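Local structure of iron-binding protein (Staphylococcus epidermidis, 4M7O) at residues I26-S31 / I83-S88; N32-Y37 / V257-P262. The protein probably binds an iron-containing ligand outside the cell membrane and delivers it to an uptake transporter, as solute-binding proteins of this kind do. One frame throughout, in Å; residues are numbered along the deposited sequence.

Contact 1 (I26-S31 / I83-S88); sequences ISLIPS and ILAHES
Ile-26 and Ser-27 pair with Ile-83 and Leu-84 as neighbouring parallel strands, a worked case of how a central sheet gives way to loops at the carboxyl ends of its strands. The carbonyl O of Ile-26 takes the N-H of Leu-84 at 2.7 Å, and Leu-28 N returns a bond of 3.1 Å to Leu-84 O. The tight part is apolar. Leu-28 sends its CD1 methyl to CG2 of Ile-83 at 3.8 Å, while its CB lies near the methyl of Ala-85. Further along, Ile-29 turns both branches onto His-86: CD1 rests 3.7 Å from His-86 CB and equally near CG, with CG2 alongside CB and CD2. The two side chains cross obliquely. With chi1 at -158°, CG1 is carried away from the Ile-29 backbone N, which brings CD1 against the CB-CG stem of His-86. Packing thins toward Ser-88, the solvent side, where its hydroxyl touches Ile-29 CD1 and shares a 2.8 Å hydrogen bond between OG and ND1 of His-86. That bond, with a weak one from Ser-88 N, helps fix the rotation of the imidazole. After the strand ends at Ser-27, Leu-28 and Ile-29 form a short turn, with Ile-29 at the N-cap of helix 30-38. The pair sits inside the five-stranded parallel sheet, flanked by strands 45-49 and 106-110; helix 94-102 packs Leu-97 and Leu-100 against the Ile-83 face, and helix 30-38 lays Leu-36 on the opposite face, against Ser-27 and Leu-84.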
ATOM      1  N   ILE A  26      -2.340 -14.311  15.046  1.00 31.80           N
ATOM      2  CA  ILE A  26      -1.075 -13.636  14.794  1.00 32.29           C
ATOM      3  C   ILE A  26      -1.180 -12.913  13.450  1.00 31.65           C
ATOM      4  O   ILE A  26      -1.457 -13.534  12.419  1.00 33.02           O
ATOM      5  CB  ILE A  26       0.122 -14.605  14.789  1.00 34.94           C
ATOM      6  CG1 ILE A  26       0.313 -15.226  16.177  1.00 33.16           C
ATOM      7  CG2 ILE A  26       1.389 -13.889  14.346  1.00 33.06           C
ATOM      8  CD1 ILE A  26       1.441 -16.255  16.258  1.00 32.10           C
ATOM      9  N   SER A  27      -0.978 -11.598  13.466  1.00 27.99           N
ATOM     10  CA  SER A  27      -1.051 -10.793  12.237  1.00 25.56           C
ATOM     11  C   SER A  27       0.344 -10.349  11.821  1.00 31.46           C
ATOM     12  O   SER A  27       1.062  -9.744  12.618  1.00 31.09           O
ATOM     13  CB  SER A  27      -1.934  -9.573  12.448  1.00 26.13           C
ATOM     14  OG  SER A  27      -2.039  -8.813  11.249  1.00 33.34           O
ATOM     15  N   LEU A  28       0.716 -10.633  10.571  1.00 27.95           N
ATOM     16  CA  LEU A  28       2.100 -10.475  10.118  1.00 25.51           C
ATOM     17  C   LEU A  28       2.381  -9.305   9.178  1.00 25.51           C
ATOM     18  O   LEU A  28       3.514  -9.155   8.689  1.00 24.77           O
ATOM     19  CB  LEU A  28       2.610 -11.776   9.485  1.00 26.65           C
ATOM     20  CG  LEU A  28       2.772 -12.924  10.489  1.00 31.52           C
ATOM     21  CD1 LEU A  28       3.501 -14.125   9.857  1.00 31.56           C
ATOM     22  CD2 LEU A  28       3.501 -12.434  11.724  1.00 25.42           C
ATOM     23  N   ILE A  29       1.375  -8.474   8.918  1.00 24.50           N
ATOM     24  CA  ILE A  29       1.596  -7.288   8.096  1.00 26.38           C
ATOM     25  C   ILE A  29       0.670  -6.183   8.603  1.00 27.97           C
ATOM     26  O   ILE A  29      -0.448  -6.467   9.033  1.00 28.51           O
ATOM     27  CB  ILE A  29       1.418  -7.612   6.570  1.00 28.06           C
ATOM     28  CG1 ILE A  29       2.163  -6.589   5.682  1.00 28.22           C
ATOM     29  CG2 ILE A  29      -0.063  -7.708   6.199  1.00 26.89           C
ATOM     30  CD1 ILE A  29       2.552  -7.114   4.306  1.00 40.32           C
ATOM     31  N   PRO A  30       1.147  -4.925   8.618  1.00 28.95           N
ATOM     32  CA  PRO A  30       0.317  -3.910   9.283  1.00 28.97           C
ATOM     33  C   PRO A  30      -1.090  -3.750   8.700  1.00 30.56           C
ATOM     34  O   PRO A  30      -2.002  -3.589   9.497  1.00 29.63           O
ATOM     35  CB  PRO A  30       1.140  -2.626   9.126  1.00 33.02           C
ATOM     36  CG  PRO A  30       2.578  -3.127   9.045  1.00 30.83           C
ATOM     37  CD  PRO A  30       2.462  -4.384   8.214  1.00 26.48           C
ATOM     38  N   SER A  31      -1.285  -3.831   7.382  1.00 30.05           N
ATOM     39  CA  SER A  31      -2.645  -3.702   6.842  1.00 32.56           C
ATOM     40  C   SER A  31      -3.612  -4.734   7.450  1.00 31.39           C
ATOM     41  O   SER A  31      -4.740  -4.391   7.825  1.00 33.18           O
ATOM     42  CB  SER A  31      -2.662  -3.764   5.311  1.00 27.45           C
ATOM     43  OG  SER A  31      -1.955  -4.894   4.837  1.00 29.08           O
ATOM     44  N   ILE A  83      -2.932 -17.528  11.737  1.00 36.39           N
ATOM     45  CA  ILE A  83      -1.853 -16.623  11.360  1.00 31.10           C
ATOM     46  C   ILE A  83      -2.243 -15.943  10.064  1.00 34.06           C
ATOM     47  O   ILE A  83      -2.322 -16.580   9.003  1.00 35.50           O
ATOM     48  CB  ILE A  83      -0.523 -17.338  11.141  1.00 32.31           C
ATOM     49  CG1 ILE A  83      -0.092 -18.068  12.413  1.00 33.61           C
ATOM     50  CG2 ILE A  83       0.550 -16.338  10.690  1.00 30.80           C
ATOM     51  CD1 ILE A  83       1.083 -18.990  12.190  1.00 34.76           C
ATOM     52  N   LEU A  84      -2.472 -14.641  10.153  1.00 31.54           N
ATOM     53  CA  LEU A  84      -3.005 -13.903   9.033  1.00 29.64           C
ATOM     54  C   LEU A  84      -1.855 -13.157   8.364  1.00 26.54           C
ATOM     55  O   LEU A  84      -1.418 -12.093   8.841  1.00 30.03           O
ATOM     56  CB  LEU A  84      -4.087 -12.942   9.529  1.00 27.11           C
ATOM     57  CG  LEU A  84      -4.892 -12.243   8.436  1.00 32.01           C
ATOM     58  CD1 LEU A  84      -5.558 -13.268   7.549  1.00 27.60           C
ATOM     59  CD2 LEU A  84      -5.921 -11.294   9.053  1.00 30.70           C
ATOM     60  N   ALA A  85      -1.372 -13.714   7.257  1.00 23.94           N
ATOM     61  CA  ALA A  85      -0.230 -13.144   6.549  1.00 26.62           C
ATOM     62  C   ALA A  85      -0.679 -12.524   5.230  1.00 29.10           C
ATOM     63  O   ALA A  85      -1.873 -12.390   4.973  1.00 32.26           O
ATOM     64  CB  ALA A  85       0.845 -14.203   6.303  1.00 25.33           C
ATOM     65  N   HIS A  86       0.285 -12.175   4.387  1.00 32.55           N
ATOM     66  CA  HIS A  86       0.006 -11.445   3.156  1.00 30.12           C
ATOM     67  C   HIS A  86       0.624 -12.171   1.975  1.00 32.48           C
ATOM     68  O   HIS A  86       1.678 -12.800   2.124  1.00 38.79           O
ATOM     69  CB  HIS A  86       0.619 -10.060   3.277  1.00 31.54           C
ATOM     70  CG  HIS A  86       0.019  -9.041   2.364  1.00 37.54           C
ATOM     71  ND1 HIS A  86       0.683  -8.550   1.261  1.00 41.73           N
ATOM     72  CD2 HIS A  86      -1.174  -8.394   2.403  1.00 37.45           C
ATOM     73  CE1 HIS A  86      -0.075  -7.652   0.655  1.00 40.88           C
ATOM     74  NE2 HIS A  86      -1.208  -7.541   1.332  1.00 38.06           N
ATOM     75  N   GLU A  87      -0.015 -12.087   0.805  1.00 34.37           N
ATOM     76  CA  GLU A  87       0.516 -12.716  -0.405  1.00 32.05           C
ATOM     77  C   GLU A  87       1.958 -12.293  -0.663  1.00 34.08           C
ATOM     78  O   GLU A  87       2.764 -13.099  -1.101  1.00 36.24           O
ATOM     79  CB  GLU A  87      -0.363 -12.395  -1.626  1.00 35.78           C
ATOM     80  CG  GLU A  87       0.008 -13.167  -2.882  1.00 42.37           C
ATOM     81  CD  GLU A  87      -0.767 -12.714  -4.113  1.00 48.02           C
ATOM     82  OE1 GLU A  87      -1.675 -11.858  -3.983  1.00 45.74           O
ATOM     83  OE2 GLU A  87      -0.462 -13.214  -5.217  1.00 49.10           O
ATOM     84  N   SER A  88       2.299 -11.046  -0.354  1.00 33.83           N
ATOM     85  CA  SER A  88       3.661 -10.554  -0.605  1.00 36.46           C
ATOM     86  C   SER A  88       4.737 -11.289   0.205  1.00 34.52           C
ATOM     87  O   SER A  88       5.930 -11.140  -0.073  1.00 34.14           O
ATOM     88  CB  SER A  88       3.757  -9.045  -0.346  1.00 32.77           C
ATOM     89  OG  SER A  88       3.431  -8.734   1.001  1.00 36.54           O
TER

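Contact 2 (N32-Y37 / V257-P262); sequences NTEILY and VSRPGP
Glu-34 reaches from helix 30-38 to the loop of Arg-259 and Pro-262, and following it outward illustrates how one side chain can combine packing with charge pairing. Its CB rests against the proline ring, 3.7 Å from CD of Pro-262. CG then leaves anti to the carbonyl carbon (chi1 -69°), and the extended chain carries the carboxylate off the helix toward Arg-259. There OE1 passes 3.9 Å from the same Pro-262 CD, whereas OE2 receives NH1 of Arg-259 in a 2.7 Å salt bridge. OE2 also lies 3.3 Å from CD of Arg-259, so the arginine's aliphatic end borders the oxygen as well. The acceptor lies at the edge of the guanidinium, only 10° out of its plane, although the two flat groups are turned 64° against each other; a single N-H therefore makes the link, not a paired, coplanar grip. Beside it, Ile-35 lays CG1 on CD of Pro-262 at 4.0 Å and brings CD1 to the carbonyl O of Pro-260. Pro-260 centres an inverse gamma turn, closed by Gly-261 N bonding to Arg-259 O, which turns the chain sharply just before Gly-261 and Pro-262. OE2 of Glu-34 also pairs with Arg-263, while Arg-259 has further acid partners in Asp-53 and Glu-256. Such a chain of opposite charges at a buried glutamate would be expected to keep its carboxylate ionised and to hold both arginines in place, so that charge pairing and proline packing together fasten the loop to the helix.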
ATOM      1  N   ASN A  32      -3.165  -5.983   7.555  1.00 24.35           N
ATOM      2  CA  ASN A  32      -3.927  -7.029   8.239  1.00 28.76           C
ATOM      3  C   ASN A  32      -4.303  -6.618   9.658  1.00 30.36           C
ATOM      4  O   ASN A  32      -5.461  -6.751  10.073  1.00 29.58           O
ATOM      5  CB  ASN A  32      -3.133  -8.340   8.282  1.00 32.73           C
ATOM      6  CG  ASN A  32      -3.164  -9.084   6.959  1.00 32.57           C
ATOM      7  OD1 ASN A  32      -3.800  -8.639   5.997  1.00 30.87           O
ATOM      8  ND2 ASN A  32      -2.477 -10.230   6.903  1.00 29.91           N
ATOM      9  N   THR A  33      -3.328  -6.109  10.399  1.00 29.13           N
ATOM     10  CA  THR A  33      -3.582  -5.731  11.786  1.00 29.34           C
ATOM     11  C   THR A  33      -4.612  -4.618  11.861  1.00 27.72           C
ATOM     12  O   THR A  33      -5.503  -4.655  12.707  1.00 28.86           O
ATOM     13  CB  THR A  33      -2.311  -5.282  12.477  1.00 30.67           C
ATOM     14  OG1 THR A  33      -1.340  -6.345  12.431  1.00 29.76           O
ATOM     15  CG2 THR A  33      -2.589  -4.923  13.946  1.00 30.73           C
ATOM     16  N   GLU A  34      -4.512  -3.637  10.962  1.00 21.85           N
ATOM     17  CA  GLU A  34      -5.443  -2.512  10.986  1.00 23.99           C
ATOM     18  C   GLU A  34      -6.870  -2.982  10.729  1.00 25.48           C
ATOM     19  O   GLU A  34      -7.808  -2.513  11.370  1.00 30.91           O
ATOM     20  CB  GLU A  34      -5.029  -1.446   9.960  1.00 26.61           C
ATOM     21  CG  GLU A  34      -3.740  -0.723  10.321  1.00 25.33           C
ATOM     22  CD  GLU A  34      -3.514   0.520   9.466  1.00 33.90           C
ATOM     23  OE1 GLU A  34      -4.506   1.224   9.145  1.00 33.40           O
ATOM     24  OE2 GLU A  34      -2.340   0.795   9.123  1.00 33.13           O
ATOM     25  N   ILE A  35      -7.018  -3.913   9.789  1.00 25.12           N
ATOM     26  CA  ILE A  35      -8.322  -4.422   9.401  1.00 27.30           C
ATOM     27  C   ILE A  35      -8.944  -5.230  10.545  1.00 32.33           C
ATOM     28  O   ILE A  35     -10.138  -5.097  10.828  1.00 30.24           O
ATOM     29  CB  ILE A  35      -8.214  -5.317   8.149  1.00 28.86           C
ATOM     30  CG1 ILE A  35      -7.777  -4.492   6.929  1.00 30.53           C
ATOM     31  CG2 ILE A  35      -9.535  -6.031   7.881  1.00 24.83           C
ATOM     32  CD1 ILE A  35      -7.382  -5.342   5.736  1.00 27.95           C
ATOM     33  N   LEU A  36      -8.140  -6.078  11.181  1.00 25.57           N
ATOM     34  CA  LEU A  36      -8.601  -6.879  12.319  1.00 26.81           C
ATOM     35  C   LEU A  36      -9.151  -5.998  13.430  1.00 24.91           C
ATOM     36  O   LEU A  36     -10.193  -6.304  14.015  1.00 32.25           O
ATOM     37  CB  LEU A  36      -7.463  -7.752  12.863  1.00 21.29           C
ATOM     38  CG  LEU A  36      -7.130  -8.968  12.002  1.00 27.74           C
ATOM     39  CD1 LEU A  36      -5.840  -9.658  12.491  1.00 25.18           C
ATOM     40  CD2 LEU A  36      -8.323  -9.935  12.041  1.00 24.99           C
ATOM     41  N   TYR A  37      -8.448  -4.907  13.726  1.00 25.38           N
ATOM     42  CA  TYR A  37      -8.896  -3.981  14.762  1.00 29.94           C
ATOM     43  C   TYR A  37     -10.208  -3.333  14.337  1.00 30.58           C
ATOM     44  O   TYR A  37     -11.109  -3.181  15.157  1.00 28.38           O
ATOM     45  CB  TYR A  37      -7.833  -2.911  15.047  1.00 28.09           C
ATOM     46  CG  TYR A  37      -6.958  -3.204  16.246  1.00 31.13           C
ATOM     47  CD1 TYR A  37      -5.844  -4.016  16.137  1.00 27.52           C
ATOM     48  CD2 TYR A  37      -7.241  -2.651  17.486  1.00 35.23           C
ATOM     49  CE1 TYR A  37      -5.038  -4.259  17.212  1.00 31.95           C
ATOM     50  CE2 TYR A  37      -6.443  -2.910  18.576  1.00 35.20           C
ATOM     51  CZ  TYR A  37      -5.344  -3.713  18.433  1.00 34.40           C
ATOM     52  OH  TYR A  37      -4.542  -3.984  19.512  1.00 37.40           O
ATOM     53  N   VAL A 257       1.361   5.346   1.528  1.00 30.89           N
ATOM     54  CA  VAL A 257       0.140   5.781   0.849  1.00 31.36           C
ATOM     55  C   VAL A 257      -0.640   4.647   0.195  1.00 30.78           C
ATOM     56  O   VAL A 257      -1.861   4.725   0.086  1.00 37.10           O
ATOM     57  CB  VAL A 257       0.384   6.911  -0.178  1.00 38.05           C
ATOM     58  CG1 VAL A 257       1.181   8.001   0.460  1.00 40.75           C
ATOM     59  CG2 VAL A 257       1.085   6.370  -1.385  1.00 34.90           C
ATOM     60  N   SER A 258       0.051   3.592  -0.228  1.00 28.85           N
ATOM     61  CA  SER A 258      -0.637   2.495  -0.890  1.00 34.31           C
ATOM     62  C   SER A 258      -0.914   1.330   0.061  1.00 35.62           C
ATOM     63  O   SER A 258      -1.222   0.224  -0.386  1.00 29.53           O
ATOM     64  CB  SER A 258       0.142   2.015  -2.125  1.00 33.83           C
ATOM     65  OG  SER A 258       1.299   1.284  -1.771  1.00 45.08           O
ATOM     66  N   ARG A 259      -0.812   1.568   1.367  1.00 33.94           N
ATOM     67  CA  ARG A 259      -1.086   0.493   2.317  1.00 27.93           C
ATOM     68  C   ARG A 259      -2.539   0.057   2.173  1.00 30.77           C
ATOM     69  O   ARG A 259      -3.461   0.867   2.367  1.00 31.79           O
ATOM     70  CB  ARG A 259      -0.822   0.928   3.759  1.00 25.36           C
ATOM     71  CG  ARG A 259      -1.089  -0.187   4.781  1.00 25.67           C
ATOM     72  CD  ARG A 259      -0.812   0.279   6.199  1.00 29.14           C
ATOM     73  NE  ARG A 259       0.601   0.583   6.428  1.00 30.73           N
ATOM     74  CZ  ARG A 259       1.129   0.796   7.635  1.00 43.56           C
ATOM     75  NH1 ARG A 259       0.358   0.760   8.725  1.00 41.50           N
ATOM     76  NH2 ARG A 259       2.425   1.049   7.758  1.00 41.41           N
ATOM     77  N   PRO A 260      -2.759  -1.225   1.828  1.00 29.60           N
ATOM     78  CA  PRO A 260      -4.132  -1.665   1.549  1.00 28.89           C
ATOM     79  C   PRO A 260      -4.962  -1.875   2.818  1.00 26.50           C
ATOM     80  O   PRO A 260      -5.467  -2.977   3.048  1.00 27.79           O
ATOM     81  CB  PRO A 260      -3.928  -2.992   0.804  1.00 29.04           C
ATOM     82  CG  PRO A 260      -2.586  -3.507   1.318  1.00 28.98           C
ATOM     83  CD  PRO A 260      -1.759  -2.260   1.488  1.00 31.10           C
ATOM     84  N   GLY A 261      -5.116  -0.823   3.622  1.00 24.53           N
ATOM     85  CA  GLY A 261      -5.907  -0.909   4.836  1.00 23.69           C
ATOM     86  C   GLY A 261      -7.045   0.096   4.891  1.00 29.47           C
ATOM     87  O   GLY A 261      -7.376   0.742   3.895  1.00 32.15           O
ATOM     88  N   PRO A 262      -7.660   0.239   6.066  1.00 31.02           N
ATOM     89  CA  PRO A 262      -8.815   1.119   6.241  1.00 35.36           C
ATOM     90  C   PRO A 262      -8.485   2.601   6.081  1.00 39.49           C
ATOM     91  O   PRO A 262      -9.418   3.395   5.976  1.00 35.17           O
ATOM     92  CB  PRO A 262      -9.238   0.846   7.689  1.00 29.38           C
ATOM     93  CG  PRO A 262      -8.704  -0.537   7.973  1.00 27.43           C
ATOM     94  CD  PRO A 262      -7.388  -0.548   7.278  1.00 27.85           C
TER

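In the fold
Helix 30-38 joins the two contacts: contact 1 includes its first residues and contact 2 its next turns, with centres about 10 Å apart. Along the chain the segments alternate, 26-31, 32-37, 83-88 and then, much later, 257-262. Ser-27 OG, on the sheet, meets Thr-33 OG1, on the helix, at 2.8 Å, and Asn-32 ND2 reaches back to the carbonyl of Ala-85. Contact 1 thus belongs to the interior of the parallel sheet, whereas contact 2 ties the helix lying on that sheet to a loop whose preceding helix, 254-257, packs with helix 181-188. Distant parts of the sequence are thereby brought together, consistent with the two-lobed build of solute-binding proteins.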